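Local coordinates for putative Lipoprotein (Shewanella oneidensis, PDB 3U24) that is of unknown function but binds zinc and calcium ions and is a putative lipoprotein of a family related to metallopeptidases, at residues 283-288 / 458-463; 287-292 / 303-308. One frame throughout, in Å; residues are numbered along the deposited sequence.

Interaction 1. Residues 283-288 / 458-463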
ATOM      1  N   ASP A 283      10.155 -32.683  -8.880  1.00 43.13           N
ATOM      2  CA  ASP A 283      10.595 -33.974  -9.424  1.00 47.40           C
ATOM      3  C   ASP A 283      12.110 -34.197  -9.257  1.00 45.83           C
ATOM      4  O   ASP A 283      12.515 -35.254  -8.848  1.00 46.53           O
ATOM      5  CB  ASP A 283      10.210 -34.142 -10.930  1.00 52.72           C
ATOM      6  CG  ASP A 283       8.667 -34.282 -11.179  1.00 57.11           C
ATOM      7  OD1 ASP A 283       7.891 -34.527 -10.217  1.00 60.41           O
ATOM      8  OD2 ASP A 283       8.228 -34.138 -12.360  1.00 59.85           O
ATOM      9  N   LYS A 284      12.932 -33.194  -9.569  1.00 45.17           N
ATOM     10  CA  LYS A 284      14.391 -33.320  -9.503  1.00 43.95           C
ATOM     11  C   LYS A 284      14.888 -33.350  -8.052  1.00 43.92           C
ATOM     12  O   LYS A 284      15.794 -34.105  -7.711  1.00 45.80           O
ATOM     13  CB  LYS A 284      15.073 -32.191 -10.279  1.00 42.41           C
ATOM     14  N   LEU A 285      14.274 -32.569  -7.176  1.00 42.22           N
ATOM     15  CA  LEU A 285      14.766 -32.469  -5.801  1.00 40.67           C
ATOM     16  C   LEU A 285      14.220 -33.539  -4.865  1.00 42.01           C
ATOM     17  O   LEU A 285      14.828 -33.815  -3.838  1.00 43.07           O
ATOM     18  CB  LEU A 285      14.417 -31.106  -5.226  1.00 39.99           C
ATOM     19  CG  LEU A 285      15.278 -29.921  -5.662  1.00 38.58           C
ATOM     20  CD1 LEU A 285      14.664 -28.639  -5.099  1.00 35.78           C
ATOM     21  CD2 LEU A 285      16.711 -30.120  -5.191  1.00 36.91           C
ATOM     22  N   TRP A 286      13.086 -34.148  -5.196  1.00 41.92           N
ATOM     23  CA  TRP A 286      12.423 -35.080  -4.270  1.00 43.39           C
ATOM     24  C   TRP A 286      13.313 -36.128  -3.612  1.00 45.92           C
ATOM     25  O   TRP A 286      13.312 -36.257  -2.374  1.00 45.64           O
ATOM     26  CB  TRP A 286      11.237 -35.771  -4.941  1.00 45.00           C
ATOM     27  CG  TRP A 286      10.407 -36.485  -3.933  1.00 44.54           C
ATOM     28  CD1 TRP A 286      10.520 -37.815  -3.534  1.00 44.95           C
ATOM     29  CD2 TRP A 286       9.367 -35.911  -3.076  1.00 42.91           C
ATOM     30  NE1 TRP A 286       9.621 -38.090  -2.547  1.00 44.79           N
ATOM     31  CE2 TRP A 286       8.902 -36.993  -2.224  1.00 44.47           C
ATOM     32  CE3 TRP A 286       8.790 -34.679  -2.956  1.00 43.35           C
ATOM     33  CZ2 TRP A 286       7.899 -36.814  -1.306  1.00 45.23           C
ATOM     34  CZ3 TRP A 286       7.785 -34.501  -2.010  1.00 43.44           C
ATOM     35  CH2 TRP A 286       7.345 -35.548  -1.215  1.00 44.56           C
ATOM     36  N   PRO A 287      14.086 -36.886  -4.411  1.00 47.29           N
ATOM     37  CA  PRO A 287      14.870 -37.913  -3.742  1.00 50.45           C
ATOM     38  C   PRO A 287      15.951 -37.335  -2.853  1.00 50.89           C
ATOM     39  O   PRO A 287      16.434 -38.039  -1.967  1.00 53.19           O
ATOM     40  CB  PRO A 287      15.489 -38.731  -4.896  1.00 51.32           C
ATOM     41  CG  PRO A 287      15.383 -37.868  -6.099  1.00 50.93           C
ATOM     42  CD  PRO A 287      14.227 -36.934  -5.880  1.00 48.70           C
ATOM     43  N   LYS A 288      16.319 -36.071  -3.066  1.00 49.12           N
ATOM     44  CA  LYS A 288      17.378 -35.468  -2.284  1.00 47.10           C
ATOM     45  C   LYS A 288      16.921 -35.197  -0.840  1.00 46.89           C
ATOM     46  O   LYS A 288      17.747 -35.174   0.057  1.00 47.54           O
ATOM     47  CB  LYS A 288      17.915 -34.216  -2.994  1.00 48.01           C
ATOM     48  CG  LYS A 288      18.884 -33.364  -2.183  1.00 48.21           C
ATOM     49  CD  LYS A 288      19.336 -32.139  -2.980  1.00 48.61           C
ATOM     50  CE  LYS A 288      20.352 -31.289  -2.227  1.00 46.73           C
ATOM     51  NZ  LYS A 288      20.770 -30.112  -3.038  1.00 47.06           N
ATOM     52  N   GLU A 458      20.322 -22.185  -8.166  1.00 34.75           N
ATOM     53  CA  GLU A 458      20.019 -23.277  -7.220  1.00 36.03           C
ATOM     54  C   GLU A 458      18.537 -23.642  -7.264  1.00 34.76           C
ATOM     55  O   GLU A 458      17.677 -22.757  -7.080  1.00 32.82           O
ATOM     56  CB  GLU A 458      20.384 -22.814  -5.812  1.00 38.59           C
ATOM     57  CG  GLU A 458      20.163 -23.835  -4.712  1.00 42.60           C
ATOM     58  CD  GLU A 458      20.537 -23.309  -3.335  1.00 44.15           C
ATOM     59  OE1 GLU A 458      20.341 -22.097  -3.047  1.00 47.82           O
ATOM     60  OE2 GLU A 458      21.037 -24.121  -2.538  1.00 49.98           O
ATOM     61  N   PRO A 459      18.214 -24.933  -7.503  1.00 34.16           N
ATOM     62  CA  PRO A 459      16.799 -25.283  -7.654  1.00 32.77           C
ATOM     63  C   PRO A 459      15.950 -24.933  -6.445  1.00 30.92           C
ATOM     64  O   PRO A 459      14.831 -24.486  -6.615  1.00 30.66           O
ATOM     65  CB  PRO A 459      16.840 -26.782  -7.897  1.00 34.37           C
ATOM     66  CG  PRO A 459      18.177 -27.016  -8.525  1.00 35.22           C
ATOM     67  CD  PRO A 459      19.085 -26.088  -7.795  1.00 35.17           C
ATOM     68  N   GLU A 460      16.486 -25.102  -5.245  1.00 30.01           N
ATOM     69  CA  GLU A 460      15.764 -24.769  -3.990  1.00 29.65           C
ATOM     70  C   GLU A 460      15.329 -23.292  -3.970  1.00 28.80           C
ATOM     71  O   GLU A 460      14.219 -22.957  -3.592  1.00 26.77           O
ATOM     72  CB  GLU A 460      16.648 -25.068  -2.749  1.00 29.91           C
ATOM     73  CG  GLU A 460      16.843 -26.561  -2.389  1.00 31.75           C
ATOM     74  CD  GLU A 460      17.953 -27.284  -3.163  1.00 33.72           C
ATOM     75  OE1 GLU A 460      18.515 -26.721  -4.155  1.00 36.25           O
ATOM     76  OE2 GLU A 460      18.274 -28.426  -2.766  1.00 32.74           O
HETATM   77  N   MSE A 461      16.245 -22.424  -4.375  1.00 29.63           N
HETATM   78  CA  MSE A 461      16.029 -20.990  -4.405  1.00 29.71           C
HETATM   79  C   MSE A 461      14.920 -20.699  -5.402  1.00 28.34           C
HETATM   80  O   MSE A 461      13.976 -19.999  -5.077  1.00 26.97           O
HETATM   81  CB  MSE A 461      17.325 -20.263  -4.801  1.00 30.89           C
HETATM   82  CG  MSE A 461      17.158 -18.760  -5.117  1.00 32.49           C
HETATM   83 SE   MSE A 461      16.601 -17.778  -3.522  1.00 36.82          SE
HETATM   84  CE  MSE A 461      18.423 -17.473  -2.927  1.00 30.76           C
ATOM     85  N   TRP A 462      15.011 -21.253  -6.596  1.00 27.75           N
ATOM     86  CA  TRP A 462      13.944 -21.042  -7.586  1.00 28.12           C
ATOM     87  C   TRP A 462      12.591 -21.530  -7.124  1.00 27.79           C
ATOM     88  O   TRP A 462      11.573 -20.854  -7.323  1.00 28.11           O
ATOM     89  CB  TRP A 462      14.320 -21.623  -8.944  1.00 28.83           C
ATOM     90  CG  TRP A 462      15.245 -20.666  -9.660  1.00 30.27           C
ATOM     91  CD1 TRP A 462      16.582 -20.404  -9.379  1.00 30.62           C
ATOM     92  CD2 TRP A 462      14.911 -19.766 -10.751  1.00 30.66           C
ATOM     93  NE1 TRP A 462      17.071 -19.439 -10.194  1.00 30.12           N
ATOM     94  CE2 TRP A 462      16.120 -19.018 -11.045  1.00 31.06           C
ATOM     95  CE3 TRP A 462      13.772 -19.518 -11.487  1.00 31.31           C
ATOM     96  CZ2 TRP A 462      16.166 -18.070 -12.049  1.00 31.60           C
ATOM     97  CZ3 TRP A 462      13.817 -18.550 -12.492  1.00 31.97           C
ATOM     98  CH2 TRP A 462      14.987 -17.848 -12.768  1.00 32.60           C
ATOM     99  N   LEU A 463      12.559 -22.680  -6.474  1.00 26.85           N
ATOM    100  CA  LEU A 463      11.302 -23.231  -6.009  1.00 27.01           C
ATOM    101  C   LEU A 463      10.641 -22.278  -5.015  1.00 26.69           C
ATOM    102  O   LEU A 463       9.433 -22.031  -5.107  1.00 25.61           O
ATOM    103  CB  LEU A 463      11.532 -24.608  -5.379  1.00 27.18           C
ATOM    104  CG  LEU A 463      10.328 -25.347  -4.805  1.00 27.87           C
ATOM    105  CD1 LEU A 463       9.279 -25.555  -5.887  1.00 27.18           C
ATOM    106  CD2 LEU A 463      10.773 -26.668  -4.177  1.00 27.79           C
TER

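Interaction 2. Residues 287-292 / 303-308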
ATOM      1  N   PRO A 287      14.086 -36.886  -4.411  1.00 47.29           N
ATOM      2  CA  PRO A 287      14.870 -37.913  -3.742  1.00 50.45           C
ATOM      3  C   PRO A 287      15.951 -37.335  -2.853  1.00 50.89           C
ATOM      4  O   PRO A 287      16.434 -38.039  -1.967  1.00 53.19           O
ATOM      5  CB  PRO A 287      15.489 -38.731  -4.896  1.00 51.32           C
ATOM      6  CG  PRO A 287      15.383 -37.868  -6.099  1.00 50.93           C
ATOM      7  CD  PRO A 287      14.227 -36.934  -5.880  1.00 48.70           C
ATOM      8  N   LYS A 288      16.319 -36.071  -3.066  1.00 49.12           N
ATOM      9  CA  LYS A 288      17.378 -35.468  -2.284  1.00 47.10           C
ATOM     10  C   LYS A 288      16.921 -35.197  -0.840  1.00 46.89           C
ATOM     11  O   LYS A 288      17.747 -35.174   0.057  1.00 47.54           O
ATOM     12  CB  LYS A 288      17.915 -34.216  -2.994  1.00 48.01           C
ATOM     13  CG  LYS A 288      18.884 -33.364  -2.183  1.00 48.21           C
ATOM     14  CD  LYS A 288      19.336 -32.139  -2.980  1.00 48.61           C
ATOM     15  CE  LYS A 288      20.352 -31.289  -2.227  1.00 46.73           C
ATOM     16  NZ  LYS A 288      20.770 -30.112  -3.038  1.00 47.06           N
ATOM     17  N   TYR A 289      15.617 -35.060  -0.602  1.00 45.41           N
ATOM     18  CA  TYR A 289      15.097 -34.725   0.723  1.00 43.95           C
ATOM     19  C   TYR A 289      14.142 -35.740   1.361  1.00 47.54           C
ATOM     20  O   TYR A 289      13.781 -35.598   2.532  1.00 48.99           O
ATOM     21  CB  TYR A 289      14.363 -33.388   0.621  1.00 42.01           C
ATOM     22  CG  TYR A 289      15.301 -32.243   0.343  1.00 39.19           C
ATOM     23  CD1 TYR A 289      16.078 -31.699   1.372  1.00 38.57           C
ATOM     24  CD2 TYR A 289      15.450 -31.733  -0.936  1.00 37.73           C
ATOM     25  CE1 TYR A 289      16.948 -30.656   1.138  1.00 37.44           C
ATOM     26  CE2 TYR A 289      16.323 -30.684  -1.186  1.00 36.63           C
ATOM     27  CZ  TYR A 289      17.070 -30.153  -0.149  1.00 36.21           C
ATOM     28  OH  TYR A 289      17.954 -29.131  -0.377  1.00 34.28           O
ATOM     29  N   PHE A 290      13.701 -36.733   0.597  1.00 50.70           N
ATOM     30  CA  PHE A 290      12.721 -37.717   1.076  1.00 52.42           C
ATOM     31  C   PHE A 290      13.137 -39.133   0.687  1.00 54.99           C
ATOM     32  O   PHE A 290      13.700 -39.336  -0.390  1.00 53.98           O
ATOM     33  CB  PHE A 290      11.374 -37.448   0.430  1.00 51.92           C
ATOM     34  CG  PHE A 290      10.651 -36.268   0.981  1.00 51.62           C
ATOM     35  CD1 PHE A 290      10.900 -34.993   0.491  1.00 49.12           C
ATOM     36  CD2 PHE A 290       9.663 -36.436   1.948  1.00 53.34           C
ATOM     37  CE1 PHE A 290      10.219 -33.903   0.984  1.00 47.44           C
ATOM     38  CE2 PHE A 290       8.958 -35.341   2.437  1.00 52.05           C
ATOM     39  CZ  PHE A 290       9.249 -34.069   1.951  1.00 50.07           C
ATOM     40  N   THR A 291      12.835 -40.115   1.531  1.00 58.25           N
ATOM     41  CA  THR A 291      12.938 -41.530   1.093  1.00 65.69           C
ATOM     42  C   THR A 291      11.550 -42.154   0.818  1.00 70.58           C
ATOM     43  O   THR A 291      11.414 -43.072   0.011  1.00 73.25           O
ATOM     44  CB  THR A 291      13.765 -42.386   2.078  1.00 65.55           C
ATOM     45  OG1 THR A 291      13.560 -41.917   3.419  1.00 62.62           O
ATOM     46  CG2 THR A 291      15.274 -42.302   1.718  1.00 64.93           C
ATOM     47  N   THR A 292      10.525 -41.608   1.469  1.00 73.24           N
ATOM     48  CA  THR A 292       9.127 -41.953   1.217  1.00 73.47           C
ATOM     49  C   THR A 292       8.766 -41.700  -0.259  1.00 73.96           C
ATOM     50  O   THR A 292       9.438 -40.920  -0.935  1.00 73.72           O
ATOM     51  CB  THR A 292       8.196 -41.157   2.191  1.00 75.19           C
ATOM     52  OG1 THR A 292       7.224 -42.044   2.756  1.00 79.34           O
ATOM     53  CG2 THR A 292       7.493 -39.934   1.530  1.00 71.47           C
ATOM     54  N   ARG A 303       3.858 -28.992  -2.153  1.00 34.46           N
ATOM     55  CA  ARG A 303       3.543 -28.509  -0.803  1.00 38.15           C
ATOM     56  C   ARG A 303       4.407 -29.200   0.255  1.00 35.99           C
ATOM     57  O   ARG A 303       4.878 -28.559   1.184  1.00 33.80           O
ATOM     58  CB  ARG A 303       2.035 -28.686  -0.498  1.00 45.38           C
ATOM     59  CG  ARG A 303       1.571 -28.242   0.903  1.00 53.61           C
ATOM     60  CD  ARG A 303       1.855 -26.741   1.151  1.00 62.03           C
ATOM     61  NE  ARG A 303       1.459 -26.255   2.493  1.00 70.58           N
ATOM     62  CZ  ARG A 303       0.324 -25.607   2.807  1.00 75.12           C
ATOM     63  NH1 ARG A 303      -0.615 -25.323   1.896  1.00 74.10           N
ATOM     64  NH2 ARG A 303       0.125 -25.233   4.071  1.00 78.99           N
ATOM     65  N   GLN A 304       4.681 -30.480   0.068  1.00 35.30           N
ATOM     66  CA  GLN A 304       5.445 -31.220   1.050  1.00 37.00           C
ATOM     67  C   GLN A 304       6.922 -30.900   0.979  1.00 34.57           C
ATOM     68  O   GLN A 304       7.580 -30.761   2.008  1.00 33.49           O
ATOM     69  CB  GLN A 304       5.175 -32.745   0.937  1.00 39.71           C
ATOM     70  CG  GLN A 304       3.837 -33.146   1.567  1.00 41.48           C
ATOM     71  CD  GLN A 304       3.453 -34.613   1.365  1.00 45.51           C
ATOM     72  OE1 GLN A 304       4.263 -35.439   0.928  1.00 45.91           O
ATOM     73  NE2 GLN A 304       2.197 -34.941   1.683  1.00 46.60           N
ATOM     74  N   LEU A 305       7.456 -30.806  -0.232  1.00 32.41           N
ATOM     75  CA  LEU A 305       8.837 -30.387  -0.397  1.00 30.28           C
ATOM     76  C   LEU A 305       9.000 -28.993   0.159  1.00 28.31           C
ATOM     77  O   LEU A 305       9.901 -28.733   0.903  1.00 27.82           O
ATOM     78  CB  LEU A 305       9.263 -30.421  -1.871  1.00 30.18           C
ATOM     79  CG  LEU A 305      10.707 -30.016  -2.214  1.00 29.22           C
ATOM     80  CD1 LEU A 305      11.723 -30.762  -1.351  1.00 29.32           C
ATOM     81  CD2 LEU A 305      10.964 -30.259  -3.682  1.00 29.36           C
ATOM     82  N   ILE A 306       8.098 -28.093  -0.147  1.00 29.10           N
ATOM     83  CA  ILE A 306       8.234 -26.724   0.375  1.00 29.48           C
ATOM     84  C   ILE A 306       8.217 -26.729   1.898  1.00 29.72           C
ATOM     85  O   ILE A 306       9.042 -26.062   2.525  1.00 28.68           O
ATOM     86  CB  ILE A 306       7.123 -25.793  -0.173  1.00 31.42           C
ATOM     87  CG1 ILE A 306       7.405 -25.453  -1.652  1.00 31.74           C
ATOM     88  CG2 ILE A 306       6.991 -24.478   0.638  1.00 30.04           C
ATOM     89  CD1 ILE A 306       6.274 -24.666  -2.304  1.00 33.05           C
ATOM     90  N   ASP A 307       7.298 -27.487   2.509  1.00 30.67           N
ATOM     91  CA  ASP A 307       7.201 -27.508   4.000  1.00 32.07           C
ATOM     92  C   ASP A 307       8.509 -27.996   4.650  1.00 29.27           C
ATOM     93  O   ASP A 307       8.921 -27.510   5.699  1.00 27.60           O
ATOM     94  CB  ASP A 307       6.028 -28.385   4.503  1.00 35.89           C
ATOM     95  CG  ASP A 307       4.636 -27.751   4.262  1.00 39.77           C
ATOM     96  OD1 ASP A 307       4.552 -26.488   4.055  1.00 39.01           O
ATOM     97  OD2 ASP A 307       3.639 -28.553   4.269  1.00 42.84           O
ATOM     98  N   LYS A 308       9.135 -28.952   3.993  1.00 27.79           N
ATOM     99  CA  LYS A 308      10.404 -29.498   4.422  1.00 28.10           C
ATOM    100  C   LYS A 308      11.579 -28.518   4.263  1.00 26.90           C
ATOM    101  O   LYS A 308      12.421 -28.389   5.160  1.00 26.52           O
ATOM    102  CB  LYS A 308      10.691 -30.751   3.590  1.00 29.31           C
ATOM    103  CG  LYS A 308      12.065 -31.406   3.795  1.00 30.10           C
ATOM    104  CD  LYS A 308      12.331 -31.892   5.207  1.00 30.58           C
ATOM    105  CE  LYS A 308      13.466 -32.917   5.194  1.00 32.24           C
ATOM    106  NZ  LYS A 308      14.083 -33.080   6.529  1.00 32.14           N
TER

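Interaction 1. Residues 283-288 / 458-463
Glu460 OE2 is gripped from two directions. Lys288 NZ reaches it across the contact at 3.0 Å, a hydrogen bond within a salt bridge, and Tyr289 OH is hydrogen-bonded to the same oxygen. The ammonium group meets OE2 on the syn side, 16° out of the carboxylate plane. Lys288 gets there by stretching out: CG lies anti to the backbone N, and the chain stays extended to its end. The Glu460 chain bends at chi2 (84°), which brings its carboxylate toward helix 260-289. The two side chains meet at about a right angle. Two partners on one oxygen would be expected to fix the rotation of the carboxylate and probably favour its charged form.

Leu285 packs beside this polar pair. Its CD2 packs against the carboxylate, 3.3 Å from Glu460 OE2, so a methyl group borders the salt bridge. Its other methyl, CD1, is 4.0 Å from Pro459 CB, on the first turn of helix 459-485. Leu463, one turn further on, adds a looser contact, with its CD2 4.5 Å from Leu285 CD1. Glu458 holds the N-cap position of this helix, and Trp462 N bonds back to Glu458 O at 3.1 Å. The Glu460 side chain is about 8 Å from a bound zinc ion, too far to be a ligand.

The contact joins the C-terminal part of helix 260-289 to the start of helix 459-485. The short axes pass 11.0 Å apart at an angle of 119°, so the gap is bridged mainly by side chains. Helix 298-309 closes the apolar side, with Leu305 touching both Leu285 and Leu463. Trp400 packs on Glu460, and Ile281, a turn earlier on helix 260-289, also touches Pro459.

Interaction 2. Residues 287-292 / 303-308
The Phe290 ring has the carbonyl of Gln304 at its edge, near the ring plane, with Phe290 CZ 3.7 Å from Gln304 O. Lys308 CB and Leu305 CA approach the same ring obliquely, and Trp286 stacks with it from within helix 260-289. One face of the Tyr289 ring is covered by Lys288 CG, 3.8 Å above the plane and offset toward the rim. Leu305 CD1 comes to Tyr289 CD2 at 3.9 Å from an oblique direction. The same methyl is 4.2 Å from Phe290 CE1, so one leucine branch serves two aromatic rings.

Two successive helices of a mostly helical protein, 260-289 and 298-309, are joined here by a short connection. The last turn of helix 260-289 is kinked and weakly bonded. Phe290, in the connection, brings the CE1-CZ side of its ring to the second helix. Gln304 O also accepts the backbone bond from Lys308 N at 3.1 Å, an ordinary helical bond that the ring edge lies beside.

Lys308 and Phe290 slide past each other in opposite directions. The lysine bends at chi2 (61°), and its chain runs alongside the Phe290 ring until CE lies 3.8 Å from Tyr289 O. Its aliphatic part does the packing.

In the fold
Both interactions use the end of helix 260-289 and share Pro287 and Lys288. Interaction 1 is the more buried and ties this end to helix 459-485, far along the chain. Interaction 2 lies nearer the surface and ties it to helix 298-309, the next helix in sequence. Their chemistry differs accordingly: a salt bridge beside leucine packing in the first, aromatic rings against aliphatic chains and a backbone carbonyl in the second. Their centres are 9 Å apart. Tyr289 OH to Glu460 OE2 (2.5 Å) couples them through a probable hydrogen bond, and Leu463 CD2 to Leu305 CD2 (3.6 Å) through packing.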